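Local coordinates for lantibiotic dehydratase (PDB 5EHK), which dehydrates the precursor peptide of the lantibiotic NAI-107 in a tRNA-dependent reaction, probably by glutamylating serine and threonine side chains and then eliminating glutamate, at residues H182-E185 with V189-A192; Q197-L202 with I209-P214; S234-E239 with Q259-P264; R252-V257 with D266-L271. All coordinates share one frame; numbering follows the deposited sequence.

How the contacts relate
Contact 1 comes first along the chain, at the join of helices 174-185 and 188-191; strand 195-198 follows and leads into contact 2. Contacts 3 and 4 then interleave, because both use helix 250-260: contact 3 sets its C-terminal end on helix 235-243, contact 4 its middle on helix 267-278. Their centres are about 8 Å apart, and V236 CG1 meets V257 CG1 at 3.6 Å. The centre of contact 1 lies about 14 Å from that of contact 4, and the centre of contact 2 about 20 Å from each of the others. The small strands and three helices resemble the winged-helix leader-binding module of related dehydratases, which suggests a similar role.

Contact 1. Residues H182-E185 with V189-A192; sequences HRLE and VLLA
L184 and L190 face each other with their CA atoms 7.1 Å apart, and E185 and L191 come closer, at 6.0 Å, where the chain passes from helix 174-185 into the short, weakly bonded helix 188-191. One methyl does most of the work. L190 points its side chain at the earlier helix, and CD2 rests 3.7 Å from L184 CB and equally near L184 CD2, the two leucines meeting at a slant. The same methyl also lies 3.7 Å from the backbone oxygen L184 O. CG of L190 is anti to the backbone N (chi1 174°), which places it beside its carbonyl carbon and carries CD2 to L184; L184 CG instead lies anti to its carbonyl carbon (chi1 -73°). L191 makes a second, smaller touch: its CD2 sits 3.6 Å from E185 O, methyl against carbonyl. The carboxylate of E185 leaves in another direction, where OE2 forms a salt bridge with R286 and a hydrogen bond with T283. Around the leucines, V298, V302 and L323 meet L184, and A305 meets L190. Across the segments this buried contact is leucine packing and methyl-carbonyl touches; D187 OD2 adds a bond to L190 N from the linker, and the buried E185 carboxylate is satisfied by T283 and R286.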
loop_
_atom_site.group_PDB
_atom_site.type_symbol
_atom_site.label_atom_id
_atom_site.label_comp_id
_atom_site.label_asym_id
_atom_site.label_seq_id
_atom_site.Cartn_x
_atom_site.Cartn_y
_atom_site.Cartn_z
ATOM N N HIS A 182 25.410 -18.473 34.121
ATOM C CA HIS A 182 24.490 -19.605 34.039
ATOM C C HIS A 182 24.933 -20.750 34.946
ATOM O O HIS A 182 24.115 -21.346 35.647
ATOM C CB HIS A 182 24.422 -20.114 32.602
ATOM C CG HIS A 182 23.749 -19.172 31.658
ATOM N ND1 HIS A 182 23.760 -19.353 30.293
ATOM C CD2 HIS A 182 23.047 -18.035 31.885
ATOM C CE1 HIS A 182 23.090 -18.371 29.715
ATOM N NE2 HIS A 182 22.654 -17.555 30.658
ATOM N N ARG A 183 26.235 -21.036 34.945
ATOM C CA ARG A 183 26.784 -22.135 35.734
ATOM C C ARG A 183 26.678 -21.795 37.199
ATOM O O ARG A 183 26.418 -22.668 38.021
ATOM C CB ARG A 183 28.239 -22.405 35.359
ATOM C CG ARG A 183 28.428 -23.161 34.041
ATOM C CD ARG A 183 29.864 -23.058 33.535
ATOM N NE ARG A 183 30.851 -23.547 34.499
ATOM C CZ ARG A 183 32.153 -23.275 34.437
ATOM N NH1 ARG A 183 32.626 -22.494 33.474
ATOM N NH2 ARG A 183 32.979 -23.761 35.353
ATOM N N LEU A 184 26.854 -20.521 37.524
ATOM C CA LEU A 184 26.633 -20.063 38.882
ATOM C C LEU A 184 25.135 -20.135 39.268
ATOM O O LEU A 184 24.806 -20.354 40.439
ATOM C CB LEU A 184 27.161 -18.635 39.037
ATOM C CG LEU A 184 28.680 -18.431 39.085
ATOM C CD1 LEU A 184 29.027 -17.049 39.611
ATOM C CD2 LEU A 184 29.345 -19.489 39.927
ATOM N N GLU A 185 24.239 -20.007 38.280
ATOM C CA GLU A 185 22.783 -19.963 38.528
ATOM C C GLU A 185 22.195 -21.347 38.842
ATOM O O GLU A 185 21.112 -21.462 39.418
ATOM C CB GLU A 185 22.022 -19.295 37.358
ATOM C CG GLU A 185 22.015 -17.738 37.385
ATOM C CD GLU A 185 21.408 -17.075 36.122
ATOM O OE1 GLU A 185 21.310 -17.730 35.055
ATOM O OE2 GLU A 185 21.036 -15.879 36.204
ATOM N N VAL A 189 22.868 -23.428 46.186
ATOM C CA VAL A 189 23.349 -22.876 47.448
ATOM C C VAL A 189 23.856 -21.450 47.260
ATOM O O VAL A 189 23.700 -20.599 48.151
ATOM C CB VAL A 189 24.366 -23.837 48.187
ATOM C CG1 VAL A 189 25.066 -24.782 47.212
ATOM C CG2 VAL A 189 25.362 -23.063 49.054
ATOM N N LEU A 190 24.447 -21.185 46.096
ATOM C CA LEU A 190 24.821 -19.815 45.751
ATOM C C LEU A 190 23.545 -19.028 45.471
ATOM O O LEU A 190 23.381 -17.904 45.950
ATOM C CB LEU A 190 25.773 -19.776 44.549
ATOM C CG LEU A 190 26.165 -18.421 43.936
ATOM C CD1 LEU A 190 26.805 -17.494 44.956
ATOM C CD2 LEU A 190 27.090 -18.611 42.729
ATOM N N LEU A 191 22.640 -19.649 44.710
ATOM C CA LEU A 191 21.365 -19.041 44.328
ATOM C C LEU A 191 20.607 -18.393 45.492
ATOM O O LEU A 191 20.031 -17.321 45.326
ATOM C CB LEU A 191 20.476 -20.057 43.596
ATOM C CG LEU A 191 19.190 -19.545 42.938
ATOM C CD1 LEU A 191 19.440 -18.224 42.231
ATOM C CD2 LEU A 191 18.636 -20.585 41.948
ATOM N N ALA A 192 20.643 -19.009 46.671
ATOM C CA ALA A 192 19.933 -18.443 47.811
ATOM C C ALA A 192 20.663 -17.236 48.374
ATOM O O ALA A 192 20.093 -16.469 49.169
ATOM C CB ALA A 192 19.741 -19.479 48.883
#

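Contact 2. Residues Q197-L202 with I209-P214; sequences QAHQTL and IVLDCP
H199 presents the face of its imidazole to L211, whose CD1 methyl stands 3.4 Å from the ring centroid and only 9° off the ring normal: a CH-pi contact almost exactly over the centre. The two side chains meet at about a right angle, and L211 CD2 falls nearer the rim, 3.9 Å from H199 CD2. CG anti to the backbone N (chi1 -168°) brings the H199 ring beside the type I turn H199 to L202, its ND1 edge toward T201 N. There a hydrogen bond fixes its rotation: T201 N donates to H199 ND1 at 3.1 Å, nearly straight (165°) and within the ring plane. The apolar packing centres on L202, with CD2 3.7 Å from L211 CB and CB 4.0 Å from I209 CD1. A weak, bent CA-H...O contact runs from L202 CA to V210 O, 3.5 Å. Outside, Q200 bonds to the backbone of G596 and L597, and D212 OD1 makes a salt bridge to R829 of the second subunit. The turn feeds strand 203-205, which pairs with 208-212 as an antiparallel hairpin; this resembles the beta portion of the winged-helix leader-binding module in related lantibiotic dehydratases.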
loop_
_atom_site.group_PDB
_atom_site.type_symbol
_atom_site.label_atom_id
_atom_site.label_comp_id
_atom_site.label_asym_id
_atom_site.label_seq_id
_atom_site.Cartn_x
_atom_site.Cartn_y
_atom_site.Cartn_z
ATOM N N GLN A 197 14.154 -11.829 40.814
ATOM C CA GLN A 197 12.919 -11.100 40.527
ATOM C C GLN A 197 12.233 -11.629 39.292
ATOM O O GLN A 197 12.873 -12.256 38.437
ATOM C CB GLN A 197 13.159 -9.610 40.358
ATOM C CG GLN A 197 13.683 -9.198 38.999
ATOM C CD GLN A 197 14.124 -7.745 38.986
ATOM O OE1 GLN A 197 15.296 -7.436 39.173
ATOM N NE2 GLN A 197 13.183 -6.847 38.769
ATOM N N ALA A 198 10.924 -11.392 39.196
ATOM C CA ALA A 198 10.178 -11.839 38.022
ATOM C C ALA A 198 10.598 -11.044 36.799
ATOM O O ALA A 198 10.750 -9.826 36.858
ATOM C CB ALA A 198 8.697 -11.720 38.240
ATOM N N HIS A 199 10.829 -11.749 35.702
ATOM C CA HIS A 199 11.109 -11.128 34.416
ATOM C C HIS A 199 9.983 -10.131 34.151
ATOM O O HIS A 199 8.815 -10.434 34.383
ATOM C CB HIS A 199 11.120 -12.203 33.331
ATOM C CG HIS A 199 11.674 -11.739 32.018
ATOM N ND1 HIS A 199 11.064 -10.774 31.245
ATOM C CD2 HIS A 199 12.757 -12.147 31.321
ATOM C CE1 HIS A 199 11.766 -10.586 30.143
ATOM N NE2 HIS A 199 12.795 -11.411 30.163
ATOM N N GLN A 200 10.317 -8.933 33.700
ATOM C CA GLN A 200 9.318 -7.876 33.673
ATOM C C GLN A 200 8.298 -8.032 32.526
ATOM O O GLN A 200 7.249 -7.396 32.520
ATOM C CB GLN A 200 9.990 -6.497 33.688
ATOM C CG GLN A 200 10.819 -6.217 34.940
ATOM C CD GLN A 200 12.323 -6.544 34.776
ATOM O OE1 GLN A 200 12.749 -7.163 33.796
ATOM N NE2 GLN A 200 13.126 -6.106 35.740
ATOM N N THR A 201 8.560 -8.924 31.586
ATOM C CA THR A 201 7.658 -9.011 30.449
ATOM C C THR A 201 6.862 -10.307 30.373
ATOM O O THR A 201 6.316 -10.638 29.311
ATOM C CB THR A 201 8.381 -8.811 29.125
ATOM O OG1 THR A 201 9.261 -9.908 28.925
ATOM C CG2 THR A 201 9.173 -7.529 29.137
ATOM N N LEU A 202 6.802 -11.044 31.479
ATOM C CA LEU A 202 5.943 -12.222 31.540
ATOM C C LEU A 202 4.514 -11.810 31.284
ATOM O O LEU A 202 4.047 -10.803 31.792
ATOM C CB LEU A 202 6.028 -12.884 32.920
ATOM C CG LEU A 202 7.398 -13.474 33.224
ATOM C CD1 LEU A 202 7.459 -14.099 34.609
ATOM C CD2 LEU A 202 7.764 -14.478 32.133
ATOM N N ILE A 209 2.031 -19.412 32.087
ATOM C CA ILE A 209 2.864 -18.216 32.108
ATOM C C ILE A 209 3.731 -18.191 30.821
ATOM O O ILE A 209 4.353 -19.190 30.440
ATOM C CB ILE A 209 3.675 -18.127 33.427
ATOM C CG1 ILE A 209 4.262 -16.732 33.612
ATOM C CG2 ILE A 209 4.751 -19.165 33.480
ATOM C CD1 ILE A 209 3.203 -15.656 33.762
ATOM N N VAL A 210 3.721 -17.063 30.119
ATOM C CA VAL A 210 4.430 -16.971 28.850
ATOM C C VAL A 210 5.466 -15.867 28.846
ATOM O O VAL A 210 5.185 -14.746 29.270
ATOM C CB VAL A 210 3.455 -16.798 27.659
ATOM C CG1 VAL A 210 4.197 -16.544 26.368
ATOM C CG2 VAL A 210 2.581 -18.041 27.504
ATOM N N LEU A 211 6.675 -16.212 28.407
ATOM C CA LEU A 211 7.728 -15.241 28.131
ATOM C C LEU A 211 7.987 -15.170 26.623
ATOM O O LEU A 211 8.539 -16.094 26.041
ATOM C CB LEU A 211 9.025 -15.608 28.864
ATOM C CG LEU A 211 10.263 -14.715 28.635
ATOM C CD1 LEU A 211 9.970 -13.321 29.128
ATOM C CD2 LEU A 211 11.506 -15.250 29.346
ATOM N N ASP A 212 7.595 -14.082 25.980
ATOM C CA ASP A 212 7.926 -13.938 24.568
ATOM C C ASP A 212 9.403 -13.525 24.471
ATOM O O ASP A 212 9.862 -12.657 25.217
ATOM C CB ASP A 212 7.018 -12.906 23.875
ATOM C CG ASP A 212 5.521 -13.257 23.982
ATOM O OD1 ASP A 212 5.167 -14.431 23.740
ATOM O OD2 ASP A 212 4.693 -12.362 24.308
ATOM N N CYS A 213 10.141 -14.165 23.564
ATOM C CA CYS A 213 11.557 -13.859 23.329
ATOM C C CYS A 213 12.454 -13.921 24.570
ATOM O O CYS A 213 12.834 -12.891 25.136
ATOM C CB CYS A 213 11.684 -12.474 22.709
ATOM S SG CYS A 213 10.651 -12.291 21.272
ATOM N N PRO A 214 12.814 -15.129 24.995
ATOM C CA PRO A 214 13.842 -15.138 26.038
ATOM C C PRO A 214 15.209 -14.829 25.414
ATOM O O PRO A 214 15.358 -14.949 24.193
ATOM C CB PRO A 214 13.784 -16.574 26.566
ATOM C CG PRO A 214 13.287 -17.388 25.400
ATOM C CD PRO A 214 12.387 -16.481 24.589
#

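Contact 3. Residues S234-E239 with Q259-P264; sequences SPVVAE and QRFELP
F261 lays its ring against the first turn of helix 235-243, and the tight part of the contact is gathered round that ring. V236 takes one face: its CA lies 4.1 Å from the F261 ring centroid in a CH-pi contact, and V236 CG2 lies 4.1 Å from F261 CD1, out toward the rim. E239 comes in at the edge, its CB in the plane of the ring and 3.5 Å from F261 CE2, while P235 CB packs against F261 CE1 at 3.7 Å. The ring thus reaches three residues of one helical turn, P235, V236 and E239. Its own CG is anti to the carbonyl carbon (chi1 -68°), which sends the ring out to helix 235-243. F261 stands where helix 250-260 ends in a Schellman motif: E262 leaves with positive phi, 46°, and E262 N donates back to Q259 O. Helix 235-243 starts with S234 as N-cap, its OG accepting a weak bond from V237 N. Toward solvent the contact loosens. The E239 chain bends at chi2; its carboxylate is turned 70° to the ring plane, and OE1 comes no nearer R260 NE than 4.5 Å, beyond a salt bridge though probably still mildly attractive. R260 is exposed and F261 only partly covered. On helix 267-278, V236 touches L271 and V237 touches M275.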
loop_
_atom_site.group_PDB
_atom_site.type_symbol
_atom_site.label_atom_id
_atom_site.label_comp_id
_atom_site.label_asym_id
_atom_site.label_seq_id
_atom_site.Cartn_x
_atom_site.Cartn_y
_atom_site.Cartn_z
ATOM N N SER A 234 1.091 -22.977 37.865
ATOM C CA SER A 234 0.540 -23.631 39.040
ATOM C C SER A 234 0.470 -22.634 40.186
ATOM O O SER A 234 0.983 -21.530 40.061
ATOM C CB SER A 234 1.440 -24.813 39.420
ATOM O OG SER A 234 2.779 -24.385 39.631
ATOM N N PRO A 235 -0.184 -23.005 41.300
ATOM C CA PRO A 235 -0.233 -22.091 42.444
ATOM C C PRO A 235 1.131 -21.780 43.039
ATOM O O PRO A 235 1.322 -20.689 43.567
ATOM C CB PRO A 235 -1.091 -22.840 43.464
ATOM C CG PRO A 235 -1.884 -23.785 42.694
ATOM C CD PRO A 235 -1.123 -24.131 41.454
ATOM N N VAL A 236 2.053 -22.739 43.002
ATOM C CA VAL A 236 3.394 -22.521 43.563
ATOM C C VAL A 236 4.170 -21.542 42.685
ATOM O O VAL A 236 4.812 -20.609 43.179
ATOM C CB VAL A 236 4.204 -23.809 43.654
ATOM C CG1 VAL A 236 5.351 -23.608 44.650
ATOM C CG2 VAL A 236 3.315 -24.946 44.092
ATOM N N VAL A 237 4.133 -21.820 41.382
ATOM C CA VAL A 237 4.685 -20.955 40.347
ATOM C C VAL A 237 4.150 -19.519 40.438
ATOM O O VAL A 237 4.935 -18.568 40.371
ATOM C CB VAL A 237 4.427 -21.557 38.929
ATOM C CG1 VAL A 237 4.559 -20.505 37.834
ATOM C CG2 VAL A 237 5.341 -22.754 38.666
ATOM N N ALA A 238 2.837 -19.357 40.621
ATOM C CA ALA A 238 2.244 -18.016 40.687
ATOM C C ALA A 238 2.644 -17.246 41.949
ATOM O O ALA A 238 2.891 -16.027 41.886
ATOM C CB ALA A 238 0.744 -18.087 40.574
ATOM N N GLU A 239 2.735 -17.962 43.073
ATOM C CA GLU A 239 3.156 -17.379 44.351
ATOM C C GLU A 239 4.601 -16.895 44.292
ATOM O O GLU A 239 4.954 -15.857 44.872
ATOM C CB GLU A 239 3.011 -18.402 45.480
ATOM C CG GLU A 239 3.271 -17.836 46.869
ATOM C CD GLU A 239 2.096 -17.052 47.411
ATOM O OE1 GLU A 239 0.989 -17.195 46.858
ATOM O OE2 GLU A 239 2.281 -16.274 48.372
ATOM N N GLN A 259 6.722 -22.867 53.347
ATOM C CA GLN A 259 5.771 -22.813 54.453
ATOM C C GLN A 259 4.331 -22.817 53.950
ATOM O O GLN A 259 3.603 -23.797 54.138
ATOM C CB GLN A 259 6.018 -21.573 55.317
ATOM C CG GLN A 259 7.242 -21.674 56.209
ATOM C CD GLN A 259 7.365 -20.487 57.137
ATOM O OE1 GLN A 259 6.821 -19.415 56.861
ATOM N NE2 GLN A 259 8.071 -20.669 58.252
ATOM N N ARG A 260 3.952 -21.714 53.300
ATOM C CA ARG A 260 2.622 -21.503 52.718
ATOM C C ARG A 260 2.053 -22.746 52.031
ATOM O O ARG A 260 0.880 -23.074 52.186
ATOM C CB ARG A 260 2.657 -20.313 51.740
ATOM C CG ARG A 260 1.564 -20.323 50.660
ATOM C CD ARG A 260 0.289 -19.612 51.111
ATOM N NE ARG A 260 -0.793 -19.754 50.142
ATOM C CZ ARG A 260 -1.524 -20.859 50.008
ATOM N NH1 ARG A 260 -1.292 -21.911 50.779
ATOM N NH2 ARG A 260 -2.494 -20.924 49.105
ATOM N N PHE A 261 2.889 -23.443 51.282
ATOM C CA PHE A 261 2.446 -24.620 50.555
ATOM C C PHE A 261 2.815 -25.920 51.286
ATOM O O PHE A 261 2.624 -27.018 50.752
ATOM C CB PHE A 261 3.034 -24.610 49.142
ATOM C CG PHE A 261 2.484 -23.525 48.250
ATOM C CD1 PHE A 261 1.348 -23.746 47.481
ATOM C CD2 PHE A 261 3.113 -22.298 48.157
ATOM C CE1 PHE A 261 0.837 -22.756 46.638
ATOM C CE2 PHE A 261 2.610 -21.302 47.317
ATOM C CZ PHE A 261 1.469 -21.536 46.551
ATOM N N GLU A 262 3.368 -25.774 52.492
ATOM C CA GLU A 262 3.840 -26.900 53.315
ATOM C C GLU A 262 4.664 -27.880 52.482
ATOM O O GLU A 262 4.247 -29.006 52.245
ATOM C CB GLU A 262 2.688 -27.589 54.065
ATOM C CG GLU A 262 2.108 -26.705 55.182
ATOM C CD GLU A 262 0.697 -27.107 55.632
ATOM O OE1 GLU A 262 0.138 -28.097 55.102
ATOM O OE2 GLU A 262 0.135 -26.403 56.501
ATOM N N LEU A 263 5.824 -27.421 52.024
ATOM C CA LEU A 263 6.720 -28.218 51.183
ATOM C C LEU A 263 8.173 -28.238 51.708
ATOM O O LEU A 263 8.545 -27.409 52.553
ATOM C CB LEU A 263 6.671 -27.692 49.740
ATOM C CG LEU A 263 5.511 -28.066 48.803
ATOM C CD1 LEU A 263 5.473 -27.145 47.576
ATOM C CD2 LEU A 263 5.643 -29.512 48.350
ATOM N N PRO A 264 8.970 -29.230 51.258
ATOM C CA PRO A 264 10.427 -29.244 51.440
ATOM C C PRO A 264 11.073 -27.916 51.022
ATOM O O PRO A 264 10.993 -27.549 49.843
ATOM C CB PRO A 264 10.886 -30.338 50.471
ATOM C CG PRO A 264 9.677 -31.187 50.191
ATOM C CD PRO A 264 8.467 -30.532 50.790
#

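Contact 4. Residues R252-V257 with D266-L271; sequences RLAQSV and DRVTGL
V268 rests its CG1 methyl against A254 and V257 of the facing helix. With CG1 anti to the backbone N (chi1 165°), the branch reaches across to helix 250-260, 4.0 Å from A254 CB and equally far from V257 CB; it also comes up beside the backbone oxygen of A254. The V257 side chain meets V268 at a slant, its CG1 4.1 Å from V268 CG1. T269 turns its hydroxyl, not its methyl, to the facing helix: OG1 is beside the backbone N (chi1 -74°) and is the atom nearest A254 CB. No hydrogen bond crosses between the segments. The small alanine lets the backbones draw near, with the CA atoms of A254 and T269 5.5 Å apart, while the axes of the two short segments approach to 8.9 Å and make an angle of 124° between their directions. The pair is consistent with two of the three helices of a winged-helix-like module. Around it, helix 235-243 closes one flank, with V257 and L271 both on I240. L253 touches A243 of that helix and L272 of helix 267-278, and strand 248-249 leads straight into helix 250-260.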
loop_
_atom_site.group_PDB
_atom_site.type_symbol
_atom_site.label_atom_id
_atom_site.label_comp_id
_atom_site.label_asym_id
_atom_site.label_seq_id
_atom_site.Cartn_x
_atom_site.Cartn_y
_atom_site.Cartn_z
ATOM N N ARG A 252 15.217 -16.365 51.466
ATOM C CA ARG A 252 14.016 -15.981 52.208
ATOM C C ARG A 252 12.757 -16.280 51.384
ATOM O O ARG A 252 11.719 -16.665 51.931
ATOM C CB ARG A 252 14.058 -14.490 52.581
ATOM C CG ARG A 252 15.246 -14.093 53.455
ATOM C CD ARG A 252 15.356 -12.589 53.722
ATOM N NE ARG A 252 16.411 -12.315 54.706
ATOM C CZ ARG A 252 16.604 -11.146 55.323
ATOM N NH1 ARG A 252 15.812 -10.110 55.064
ATOM N NH2 ARG A 252 17.592 -11.008 56.207
ATOM N N LEU A 253 12.863 -16.126 50.068
ATOM C CA LEU A 253 11.752 -16.418 49.169
ATOM C C LEU A 253 11.410 -17.903 49.182
ATOM O O LEU A 253 10.246 -18.281 49.322
ATOM C CB LEU A 253 12.073 -15.967 47.740
ATOM C CG LEU A 253 11.002 -16.323 46.702
ATOM C CD1 LEU A 253 9.830 -15.409 46.825
ATOM C CD2 LEU A 253 11.551 -16.259 45.279
ATOM N N ALA A 254 12.432 -18.738 49.024
ATOM C CA ALA A 254 12.241 -20.183 48.935
ATOM C C ALA A 254 11.674 -20.775 50.223
ATOM O O ALA A 254 10.970 -21.794 50.188
ATOM C CB ALA A 254 13.540 -20.877 48.552
ATOM N N GLN A 255 11.978 -20.132 51.350
ATOM C CA GLN A 255 11.494 -20.593 52.652
ATOM C C GLN A 255 10.025 -20.246 52.883
ATOM O O GLN A 255 9.263 -21.068 53.395
ATOM C CB GLN A 255 12.362 -20.052 53.796
ATOM C CG GLN A 255 13.345 -21.079 54.374
ATOM C CD GLN A 255 14.592 -20.425 54.965
ATOM O OE1 GLN A 255 14.597 -19.228 55.271
ATOM N NE2 GLN A 255 15.659 -21.207 55.110
ATOM N N SER A 256 9.626 -19.038 52.501
ATOM C CA SER A 256 8.236 -18.640 52.656
ATOM C C SER A 256 7.292 -19.507 51.822
ATOM O O SER A 256 6.259 -19.966 52.326
ATOM C CB SER A 256 8.068 -17.172 52.332
ATOM O OG SER A 256 8.748 -16.415 53.311
ATOM N N VAL A 257 7.670 -19.760 50.567
ATOM C CA VAL A 257 6.872 -20.598 49.664
ATOM C C VAL A 257 6.745 -22.031 50.185
ATOM O O VAL A 257 5.703 -22.670 50.048
ATOM C CB VAL A 257 7.430 -20.592 48.207
ATOM C CG1 VAL A 257 6.634 -21.533 47.309
ATOM C CG2 VAL A 257 7.410 -19.183 47.628
ATOM N N ASP A 266 13.725 -27.112 50.020
ATOM C CA ASP A 266 14.798 -27.262 49.036
ATOM C C ASP A 266 14.219 -27.677 47.696
ATOM O O ASP A 266 14.751 -27.311 46.642
ATOM C CB ASP A 266 15.852 -28.288 49.482
ATOM C CG ASP A 266 16.980 -28.484 48.434
ATOM O OD1 ASP A 266 17.015 -29.544 47.757
ATOM O OD2 ASP A 266 17.829 -27.570 48.281
ATOM N N ARG A 267 13.139 -28.460 47.740
ATOM C CA ARG A 267 12.425 -28.837 46.524
ATOM C C ARG A 267 11.917 -27.560 45.862
ATOM O O ARG A 267 11.833 -27.476 44.635
ATOM C CB ARG A 267 11.246 -29.755 46.839
ATOM C CG ARG A 267 10.552 -30.298 45.589
ATOM C CD ARG A 267 9.269 -31.034 45.925
ATOM N NE ARG A 267 9.491 -32.213 46.755
ATOM C CZ ARG A 267 8.517 -32.889 47.361
ATOM N NH1 ARG A 267 7.254 -32.487 47.244
ATOM N NH2 ARG A 267 8.803 -33.955 48.099
ATOM N N VAL A 268 11.606 -26.564 46.694
ATOM C CA VAL A 268 11.195 -25.250 46.243
ATOM C C VAL A 268 12.357 -24.487 45.618
ATOM O O VAL A 268 12.194 -23.818 44.600
ATOM C CB VAL A 268 10.604 -24.436 47.416
ATOM C CG1 VAL A 268 10.501 -22.948 47.079
ATOM C CG2 VAL A 268 9.255 -25.005 47.813
ATOM N N THR A 269 13.523 -24.564 46.247
ATOM C CA THR A 269 14.722 -23.922 45.710
ATOM C C THR A 269 15.096 -24.482 44.333
ATOM O O THR A 269 15.601 -23.750 43.476
ATOM C CB THR A 269 15.905 -23.977 46.708
ATOM O OG1 THR A 269 15.663 -23.047 47.773
ATOM C CG2 THR A 269 17.212 -23.609 46.034
ATOM N N GLY A 270 14.817 -25.762 44.103
ATOM C CA GLY A 270 15.034 -26.340 42.788
ATOM C C GLY A 270 14.023 -25.820 41.772
ATOM O O GLY A 270 14.257 -25.838 40.550
ATOM N N LEU A 271 12.889 -25.341 42.283
ATOM C CA LEU A 271 11.882 -24.705 41.449
ATOM C C LEU A 271 12.355 -23.309 41.045
ATOM O O LEU A 271 12.312 -22.956 39.865
ATOM C CB LEU A 271 10.539 -24.631 42.181
ATOM C CG LEU A 271 9.362 -24.300 41.271
ATOM C CD1 LEU A 271 9.536 -24.983 39.918
ATOM C CD2 LEU A 271 8.048 -24.697 41.922
#